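Long-range contacts in uncharacterized protein (PDB 4JPQ), which is of unknown function but probably binds carbohydrate through a family 9-like carbohydrate-binding domain: residues A[5-10]-A[53-58]; A[176-181]-A[214-219]. All blocks are in the same frame, centred on the assembly; numbering follows the deposited sequence.

Contact 1: residues A[5-10]-A[53-58]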
loop_
_atom_site.group_PDB
_atom_site.type_symbol
_atom_site.label_atom_id
_atom_site.label_comp_id
_atom_site.label_asym_id
_atom_site.label_seq_id
_atom_site.Cartn_x
_atom_site.Cartn_y
_atom_site.Cartn_z
ATOM N N LYS A 5 10.902 11.064 4.587
ATOM C CA LYS A 5 11.349 10.031 5.522
ATOM C C LYS A 5 12.151 8.929 4.814
ATOM O O LYS A 5 12.194 8.855 3.582
ATOM C CB LYS A 5 10.161 9.396 6.260
ATOM C CG LYS A 5 9.454 10.307 7.255
ATOM C CD LYS A 5 8.347 9.535 7.968
ATOM C CE LYS A 5 7.614 10.367 9.000
ATOM N NZ LYS A 5 6.415 9.640 9.499
ATOM N N SER A 6 12.786 8.081 5.625
ATOM C CA SER A 6 13.581 6.964 5.145
ATOM C C SER A 6 13.251 5.666 5.903
ATOM O O SER A 6 12.911 5.689 7.098
ATOM C CB SER A 6 15.063 7.304 5.198
ATOM O OG SER A 6 15.297 8.391 4.325
ATOM N N LEU A 7 13.355 4.552 5.178
ATOM C CA LEU A 7 13.110 3.213 5.692
ATOM C C LEU A 7 14.106 2.191 5.213
ATOM O O LEU A 7 14.489 2.213 4.040
ATOM C CB LEU A 7 11.735 2.695 5.248
ATOM C CG LEU A 7 10.638 2.575 6.288
ATOM C CD1 LEU A 7 9.407 1.995 5.608
ATOM C CD2 LEU A 7 11.075 1.702 7.469
ATOM N N SER A 8 14.455 1.270 6.116
ATOM C CA SER A 8 15.281 0.109 5.812
ATOM C C SER A 8 14.300 -1.048 5.642
ATOM O O SER A 8 13.518 -1.348 6.551
ATOM C CB SER A 8 16.263 -0.195 6.937
ATOM O OG SER A 8 17.163 0.879 7.086
ATOM N N VAL A 9 14.319 -1.656 4.459
ATOM C CA VAL A 9 13.491 -2.800 4.141
ATOM C C VAL A 9 14.419 -3.999 4.337
ATOM O O VAL A 9 15.250 -4.289 3.470
ATOM C CB VAL A 9 12.936 -2.707 2.708
ATOM C CG1 VAL A 9 11.984 -3.862 2.431
ATOM C CG2 VAL A 9 12.221 -1.380 2.510
ATOM N N LYS A 10 14.289 -4.665 5.489
ATOM C CA LYS A 10 15.125 -5.831 5.830
ATOM C C LYS A 10 14.810 -7.016 4.917
ATOM O O LYS A 10 13.668 -7.162 4.470
ATOM C CB LYS A 10 14.931 -6.250 7.300
ATOM C CG LYS A 10 15.471 -5.286 8.356
ATOM C CD LYS A 10 16.991 -5.381 8.494
ATOM C CE LYS A 10 17.541 -4.561 9.653
ATOM N NZ LYS A 10 17.483 -3.096 9.390
ATOM N N PHE A 53 2.157 0.059 9.657
ATOM C CA PHE A 53 2.546 -0.859 8.599
ATOM C C PHE A 53 3.984 -1.349 8.773
ATOM O O PHE A 53 4.705 -0.845 9.616
ATOM C CB PHE A 53 2.395 -0.181 7.235
ATOM C CG PHE A 53 3.470 0.830 6.933
ATOM C CD1 PHE A 53 3.436 2.088 7.510
ATOM C CD2 PHE A 53 4.521 0.515 6.068
ATOM C CE1 PHE A 53 4.430 3.025 7.238
ATOM C CE2 PHE A 53 5.514 1.442 5.787
ATOM C CZ PHE A 53 5.469 2.701 6.374
ATOM N N ARG A 54 4.373 -2.337 7.972
ATOM C CA ARG A 54 5.752 -2.815 7.950
ATOM C C ARG A 54 6.046 -3.475 6.625
ATOM O O ARG A 54 5.148 -3.970 5.950
ATOM C CB ARG A 54 6.087 -3.746 9.099
ATOM C CG ARG A 54 5.235 -4.987 9.167
ATOM C CD ARG A 54 5.678 -5.862 10.309
ATOM N NE ARG A 54 4.800 -7.016 10.445
ATOM C CZ ARG A 54 4.911 -7.955 11.390
ATOM N NH1 ARG A 54 5.900 -7.946 12.290
ATOM N NH2 ARG A 54 4.038 -8.958 11.415
ATOM N N ILE A 55 7.326 -3.475 6.286
ATOM C CA ILE A 55 7.775 -3.905 4.995
ATOM C C ILE A 55 9.098 -4.678 5.051
ATOM O O ILE A 55 9.974 -4.382 5.862
ATOM C CB ILE A 55 7.846 -2.664 4.057
ATOM C CG1 ILE A 55 8.106 -3.091 2.597
ATOM C CG2 ILE A 55 8.862 -1.623 4.563
ATOM C CD1 ILE A 55 8.040 -1.960 1.609
ATOM N N ALA A 56 9.220 -5.654 4.158
ATOM C CA ALA A 56 10.431 -6.476 4.011
ATOM C C ALA A 56 10.480 -7.031 2.596
ATOM O O ALA A 56 9.578 -6.735 1.804
ATOM C CB ALA A 56 10.411 -7.600 5.010
ATOM N N HIS A 57 11.511 -7.807 2.269
ATOM C CA HIS A 57 11.603 -8.402 0.934
ATOM C C HIS A 57 12.292 -9.744 0.898
ATOM O O HIS A 57 13.121 -10.047 1.747
ATOM C CB HIS A 57 12.282 -7.439 -0.057
ATOM C CG HIS A 57 13.761 -7.283 0.138
ATOM N ND1 HIS A 57 14.687 -7.813 -0.736
ATOM C CD2 HIS A 57 14.475 -6.645 1.097
ATOM C CE1 HIS A 57 15.904 -7.500 -0.330
ATOM N NE2 HIS A 57 15.803 -6.796 0.784
ATOM N N THR A 58 11.948 -10.519 -0.120
ATOM C CA THR A 58 12.537 -11.823 -0.365
ATOM C C THR A 58 13.647 -11.803 -1.416
ATOM O O THR A 58 14.296 -12.820 -1.626
ATOM C CB THR A 58 11.459 -12.812 -0.824
ATOM O OG1 THR A 58 10.932 -12.413 -2.094
ATOM C CG2 THR A 58 10.325 -12.865 0.205
#
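Leu7 reaches the strand 53-57 through one branch: its CD1 lies 3.8 Å from Ile55 CG2 and also meets CE2 of the Phe53 ring, which arrives from the opposite direction. Two residues on, Val9 divides its methyls between two neighbours. CG2 packs on Ile55 CG2, while CG1, held anti to the backbone N (chi1 -176°), settles against the main chain of Ala56, 3.4 Å from its CA. The short strand axes approach to 4.9 Å; the strands run in the same general sense but with 51° between their directions, and the backbones come nearest at Val9 and Ala56, whose CA atoms are 4.8 Å apart. If the domain is the beta-sandwich expected of the CBD9-like clan, this contact joins its N-terminal strand to strand 50-57. Leu7, Val9 and Ile55 meet through their methyl groups between the two strands; Ile55 also packs on Ile62 and Leu64 of strand 61-70. The Val9 carbonyl O lies at the edge of the His57 ring, in its plane, 3.4 Å from CD2. At Lys10 the backbone takes over: His57 N donates to Lys10 O at 3.1 Å with an N-H...O angle of 148°, and the same oxygen lies 3.3 Å from Ala56 CB.

Contact 2: residues A[176-181]-A[214-219]. With SO4 (sulfate ion), chain F.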
loop_
_atom_site.group_PDB
_atom_site.type_symbol
_atom_site.label_atom_id
_atom_site.label_comp_id
_atom_site.label_asym_id
_atom_site.label_seq_id
_atom_site.Cartn_x
_atom_site.Cartn_y
_atom_site.Cartn_z
ATOM N N GLY A 176 19.633 -4.831 -2.419
ATOM C CA GLY A 176 20.433 -3.610 -2.425
ATOM C C GLY A 176 19.929 -2.412 -3.216
ATOM O O GLY A 176 20.673 -1.436 -3.342
ATOM N N LYS A 177 18.712 -2.464 -3.770
ATOM C CA LYS A 177 18.161 -1.323 -4.527
ATOM C C LYS A 177 17.646 -0.257 -3.589
ATOM O O LYS A 177 17.375 -0.539 -2.418
ATOM C CB LYS A 177 17.041 -1.724 -5.500
ATOM C CG LYS A 177 17.538 -2.529 -6.689
ATOM C CD LYS A 177 16.629 -2.381 -7.911
ATOM C CE LYS A 177 17.093 -3.179 -9.108
ATOM N NZ LYS A 177 18.541 -3.056 -9.419
ATOM N N THR A 178 17.577 0.974 -4.102
ATOM C CA THR A 178 17.014 2.108 -3.374
ATOM C C THR A 178 15.838 2.615 -4.219
ATOM O O THR A 178 16.047 3.048 -5.353
ATOM C CB THR A 178 18.040 3.231 -3.128
ATOM O OG1 THR A 178 19.182 2.711 -2.431
ATOM C CG2 THR A 178 17.424 4.340 -2.288
HETATM N N MSE A 179 14.615 2.502 -3.685
HETATM C CA MSE A 179 13.398 2.974 -4.354
HETATM C C MSE A 179 12.814 4.108 -3.569
HETATM O O MSE A 179 13.200 4.349 -2.421
HETATM C CB MSE A 179 12.344 1.879 -4.447
HETATM C CG MSE A 179 12.868 0.670 -5.209
HETATM SE SE MSE A 179 11.365 -0.539 -5.652
HETATM C CE MSE A 179 12.448 -1.967 -6.455
ATOM N N LYS A 180 11.881 4.819 -4.202
ATOM C CA LYS A 180 11.166 5.924 -3.583
ATOM C C LYS A 180 9.663 5.604 -3.552
ATOM O O LYS A 180 9.110 5.109 -4.527
ATOM C CB LYS A 180 11.465 7.235 -4.312
ATOM C CG LYS A 180 12.965 7.547 -4.348
ATOM C CD LYS A 180 13.272 9.030 -4.288
ATOM C CE LYS A 180 13.098 9.575 -2.874
ATOM N NZ LYS A 180 13.185 11.058 -2.845
ATOM N N GLY A 181 9.016 5.865 -2.423
ATOM C CA GLY A 181 7.593 5.592 -2.294
ATOM C C GLY A 181 6.926 6.204 -1.084
ATOM O O GLY A 181 7.540 6.971 -0.335
ATOM N N PHE A 214 7.497 11.552 -2.048
ATOM C CA PHE A 214 7.807 10.183 -1.638
ATOM C C PHE A 214 9.036 10.143 -0.740
ATOM O O PHE A 214 9.948 10.956 -0.886
ATOM C CB PHE A 214 8.172 9.245 -2.806
ATOM C CG PHE A 214 7.054 8.880 -3.761
ATOM C CD1 PHE A 214 5.699 8.971 -3.442
ATOM C CD2 PHE A 214 7.408 8.293 -4.986
ATOM C CE1 PHE A 214 4.734 8.583 -4.372
ATOM C CE2 PHE A 214 6.446 7.889 -5.907
ATOM C CZ PHE A 214 5.104 8.034 -5.601
ATOM N N GLY A 215 9.050 9.156 0.155
ATOM C CA GLY A 215 10.166 8.883 1.052
ATOM C C GLY A 215 11.092 7.925 0.342
ATOM O O GLY A 215 10.833 7.550 -0.809
ATOM N N THR A 216 12.156 7.532 1.044
ATOM C CA THR A 216 13.188 6.644 0.515
ATOM C C THR A 216 13.070 5.251 1.134
ATOM O O THR A 216 12.827 5.113 2.337
ATOM C CB THR A 216 14.586 7.232 0.770
ATOM O OG1 THR A 216 14.646 8.538 0.179
ATOM C CG2 THR A 216 15.690 6.346 0.169
ATOM N N LEU A 217 13.248 4.232 0.295
ATOM C CA LEU A 217 13.150 2.828 0.689
ATOM C C LEU A 217 14.448 2.125 0.327
ATOM O O LEU A 217 14.707 1.877 -0.853
ATOM C CB LEU A 217 11.967 2.176 -0.025
ATOM C CG LEU A 217 10.601 2.835 0.195
ATOM C CD1 LEU A 217 9.551 2.116 -0.641
ATOM C CD2 LEU A 217 10.184 2.851 1.656
ATOM N N SER A 218 15.262 1.836 1.347
ATOM C CA SER A 218 16.561 1.175 1.190
ATOM C C SER A 218 16.423 -0.335 1.438
ATOM O O SER A 218 16.332 -0.787 2.581
ATOM C CB SER A 218 17.596 1.796 2.134
ATOM O OG SER A 218 17.687 3.189 1.897
ATOM N N PHE A 219 16.406 -1.097 0.348
ATOM C CA PHE A 219 16.333 -2.549 0.404
ATOM C C PHE A 219 17.717 -3.105 0.757
ATOM O O PHE A 219 18.710 -2.765 0.099
ATOM C CB PHE A 219 15.829 -3.127 -0.925
ATOM C CG PHE A 219 14.398 -2.764 -1.243
ATOM C CD1 PHE A 219 14.077 -1.547 -1.846
ATOM C CD2 PHE A 219 13.365 -3.637 -0.945
ATOM C CE1 PHE A 219 12.760 -1.218 -2.143
ATOM C CE2 PHE A 219 12.046 -3.309 -1.234
ATOM C CZ PHE A 219 11.744 -2.098 -1.834
HETATM S S SO4 F . 17.578 -5.309 -12.139
HETATM O O1 SO4 F . 17.346 -3.847 -12.247
HETATM O O2 SO4 F . 16.962 -5.991 -13.300
HETATM O O3 SO4 F . 19.022 -5.618 -12.137
HETATM O O4 SO4 F . 16.993 -5.815 -10.877
#
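Residues 178-181 and 215-219 run antiparallel, their short axes 4.6 Å apart at closest and 147° between directions. Met179 with Leu217 and Gly181 with Gly215 are hydrogen-bonded pairs, each closed by two N-H...O bonds; Leu217 N to Met179 O measures 2.7 Å. Thr178 with Ser218 and Lys180 with Thr216 are the non-hydrogen-bonded pairs between and beside them. Beyond Thr178 the ladder gains one more bond, Phe219 N to Lys177 O at 3.0 Å, nearly along the C=O axis, and this oxygen also lies in the plane of the Phe219 ring, at its edge. In the beta-sandwich expected of a CBD9-like domain, this pairing sets the C-terminal strand beside strand 178-186. The buried face of the two strands carries Met179 and Leu217, which touch Val94 and Phe92 of strand 89-95. Selenomethionine Met179, its chain extended beyond CG, passes obliquely by the Phe219 ring in a Met-aromatic contact: CG is 3.6 Å from CE1, and SE 4.8 Å from the ring centroid. At the other end the Phe214 ring lays a face over Gly181, whose CA stands 4.0 Å from the centroid and 27° off the normal, a CH-pi contact. With an alanine replacing Phe214, Gly181 CA is likely to lose its aromatic cover, and a gap to open toward Phe93 and Tyr184. On the face of Thr178 and Thr216, their CG2 methyls meet at 3.6 Å, and the bent Lys180 chain brings CE alongside Thr216 OG1. Lys177 NZ makes a weak hydrogen bond to O1 of a sulfate ion.

How the contacts relate
Contacts 1 and 2 follow each other along the chain, yet their centres lie only 9 Å apart because strands 6-11 and 215-219 are sheet neighbours. Their parallel pairing is supported by two probable backbone hydrogen bonds, Ser218 N to Leu7 O at 2.8 Å and Thr216 N to Lys5 O at 2.9 Å. Strands run 50-57, 6-11, 215-219, 178-186 in sequence of neighbours, contact 1 joining the first two and contact 2 the last two. Phe219 joins their side-chain packing: its CD2 lies 3.7 Å from Val9 CG1 and 3.8 Å from His57 CD2, the latter within an edge-to-face ring pair. The sulfate, probably from the crystallisation liquor, also binds Gly172 N and Ser173 N and reaches contact 2 through Lys177 NZ.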